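PDB 2O1B: aminotransferase, class I from Staphylococcus aureus, which probably catalyses the pyridoxal-5'-phosphate-dependent transfer of an amino group between an amino acid and a 2-oxo acid, as an aspartate aminotransferase does. Local coordinates for residues P233-S238 against A245-S250. Numbering follows the deposited sequence.
With PLP (pyridoxal-5'-phosphate), chain B.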
loop_
_atom_site.group_PDB
_atom_site.type_symbol
_atom_site.label_atom_id
_atom_site.label_comp_id
_atom_site.label_asym_id
_atom_site.label_seq_id
_atom_site.Cartn_x
_atom_site.Cartn_y
_atom_site.Cartn_z
ATOM N N PRO A 233 -10.294 7.845 25.318
ATOM C CA PRO A 233 -8.933 8.270 25.599
ATOM C C PRO A 233 -7.890 7.708 24.626
ATOM O O PRO A 233 -8.048 6.601 24.098
ATOM C CB PRO A 233 -8.684 7.714 27.003
ATOM C CG PRO A 233 -9.494 6.519 27.066
ATOM C CD PRO A 233 -10.707 6.744 26.203
ATOM N N SER A 234 -6.828 8.485 24.420
ATOM C CA SER A 234 -5.658 8.036 23.687
ATOM C C SER A 234 -4.754 7.252 24.647
ATOM O O SER A 234 -4.623 7.628 25.808
ATOM C CB SER A 234 -4.903 9.248 23.140
ATOM O OG SER A 234 -3.701 8.864 22.481
ATOM N N ILE A 235 -4.123 6.183 24.167
ATOM C CA ILE A 235 -3.104 5.497 24.972
ATOM C C ILE A 235 -1.888 6.411 25.201
ATOM O O ILE A 235 -1.173 6.273 26.195
ATOM C CB ILE A 235 -2.664 4.151 24.340
ATOM C CG1 ILE A 235 -1.881 3.306 25.356
ATOM C CG2 ILE A 235 -1.871 4.378 23.018
ATOM C CD1 ILE A 235 -1.640 1.854 24.924
ATOM N N LEU A 236 -1.668 7.353 24.279
ATOM C CA LEU A 236 -0.539 8.277 24.384
ATOM C C LEU A 236 -0.766 9.429 25.362
ATOM O O LEU A 236 0.178 10.146 25.690
ATOM C CB LEU A 236 -0.127 8.813 23.011
ATOM C CG LEU A 236 0.219 7.810 21.908
ATOM C CD1 LEU A 236 0.750 8.568 20.717
ATOM C CD2 LEU A 236 1.226 6.804 22.376
ATOM N N ALA A 237 -2.000 9.605 25.838
ATOM C CA ALA A 237 -2.282 10.619 26.867
ATOM C C ALA A 237 -2.033 10.082 28.277
ATOM O O ALA A 237 -2.011 10.842 29.251
ATOM C CB ALA A 237 -3.704 11.158 26.733
ATOM N N SER A 238 -1.861 8.772 28.391
ATOM C CA SER A 238 -1.452 8.173 29.660
ATOM C C SER A 238 0.045 8.398 29.844
ATOM O O SER A 238 0.802 8.277 28.892
ATOM C CB SER A 238 -1.771 6.676 29.680
ATOM O OG SER A 238 -3.155 6.442 29.891
ATOM N N ALA A 245 4.151 2.301 23.357
ATOM C CA ALA A 245 3.089 2.169 22.364
ATOM C C ALA A 245 3.127 3.140 21.190
ATOM O O ALA A 245 3.687 4.244 21.278
ATOM C CB ALA A 245 1.725 2.273 23.047
ATOM N N ILE A 246 2.509 2.704 20.091
ATOM C CA ILE A 246 2.056 3.611 19.036
ATOM C C ILE A 246 0.549 3.521 18.978
ATOM O O ILE A 246 -0.042 2.517 19.382
ATOM C CB ILE A 246 2.626 3.267 17.626
ATOM C CG1 ILE A 246 2.326 1.811 17.240
ATOM C CG2 ILE A 246 4.113 3.588 17.555
ATOM C CD1 ILE A 246 2.635 1.474 15.765
ATOM N N GLU A 247 -0.071 4.584 18.484
ATOM C CA GLU A 247 -1.500 4.599 18.255
ATOM C C GLU A 247 -1.760 4.838 16.779
ATOM O O GLU A 247 -1.119 5.682 16.163
ATOM C CB GLU A 247 -2.124 5.704 19.066
ATOM C CG GLU A 247 -3.624 5.655 19.117
ATOM C CD GLU A 247 -4.110 6.400 20.302
ATOM O OE1 GLU A 247 -4.093 7.657 20.264
ATOM O OE2 GLU A 247 -4.476 5.721 21.280
ATOM N N ILE A 248 -2.710 4.098 16.220
ATOM C CA ILE A 248 -3.038 4.223 14.798
ATOM C C ILE A 248 -4.447 4.811 14.657
ATOM O O ILE A 248 -5.401 4.343 15.271
ATOM C CB ILE A 248 -2.839 2.887 14.070
ATOM C CG1 ILE A 248 -1.329 2.647 13.870
ATOM C CG2 ILE A 248 -3.575 2.881 12.723
ATOM C CD1 ILE A 248 -0.950 1.330 13.301
ATOM N N TYR A 249 -4.545 5.873 13.881
ATOM C CA TYR A 249 -5.774 6.641 13.745
ATOM C C TYR A 249 -6.180 6.664 12.279
ATOM O O TYR A 249 -5.325 6.877 11.416
ATOM C CB TYR A 249 -5.546 8.074 14.240
ATOM C CG TYR A 249 -6.823 8.875 14.391
ATOM C CD1 TYR A 249 -7.517 8.890 15.611
ATOM C CD2 TYR A 249 -7.353 9.603 13.315
ATOM C CE1 TYR A 249 -8.720 9.602 15.750
ATOM C CE2 TYR A 249 -8.545 10.322 13.447
ATOM C CZ TYR A 249 -9.225 10.305 14.665
ATOM O OH TYR A 249 -10.404 11.005 14.792
ATOM N N SER A 250 -7.474 6.464 12.005
ATOM C CA SER A 250 -7.985 6.414 10.640
ATOM C C SER A 250 -8.918 7.579 10.348
ATOM O O SER A 250 -9.693 7.981 11.213
ATOM C CB SER A 250 -8.748 5.106 10.398
ATOM O OG SER A 250 -9.293 5.101 9.087
HETATM N N1 PLP B . -9.183 -1.336 12.654
HETATM C C2 PLP B . -10.511 -1.395 13.036
HETATM C C2A PLP B . -10.854 -1.781 14.448
HETATM C C3 PLP B . -11.492 -1.057 12.101
HETATM O O3 PLP B . -12.817 -1.095 12.430
HETATM C C4 PLP B . -11.128 -0.677 10.802
HETATM C C4A PLP B . -12.093 0.179 10.037
HETATM C C5 PLP B . -9.782 -0.639 10.428
HETATM C C6 PLP B . -8.809 -0.976 11.368
HETATM C C5A PLP B . -9.358 -0.258 9.015
HETATM O O4P PLP B . -9.485 1.128 8.762
HETATM P P PLP B . -8.927 1.772 7.389
HETATM O O1P PLP B . -10.102 2.143 6.500
HETATM O O2P PLP B . -8.055 0.737 6.731
HETATM O O3P PLP B . -8.153 3.006 7.760
#
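The carboxylate of Glu247, on a buried strand, reaches across to Ser234 and Ile235 and illustrates how a loop can be fastened to a sheet through one acidic side chain. The chain of Glu247 leaves with CG anti to the backbone N (chi1 -169°) and runs on extended, which carries the carboxylate out to residues 233-238. There the two oxygens divide the work. OE1 of Glu247 takes a short bond, 2.6 Å, from OG of Ser234, which comes in on the syn side about 26° out of the carboxylate plane; Tyr98 OH is a second partner of this oxygen. OE2 of Glu247, whose position is less certain, appears to accept a hydrogen bond from the backbone N of Ile235 at 2.9 Å. The same Ser234 OG accepts from Leu236 N at 3.1 Å, an ST turn, and thus links the local bend to the acid.

Strand 245-250 belongs to the seven-stranded mixed sheet of the large domain of the fold-type I aminotransferases, between strands 216-220 and 263-267. Its far end meets the cofactor, where Ser250 OG donates to O3P of PLP at 2.7 Å and Thr118, Ser252 and Arg261 also bind PLP.

Beside the polar bonds, the side chains of Ile235 and Glu247 run alongside each other, pointing opposite ways. With CG1 anti to the backbone N (chi1 -166°), CD1 of Ile235 extends to Ala245 CB at 3.9 Å, while the CG2 branch lies near the carboxylate. Leu236 adds CD2, 3.7 Å from Ala245 O. Phe203 of helix 200-210 and Ile217 also pack on Ile235.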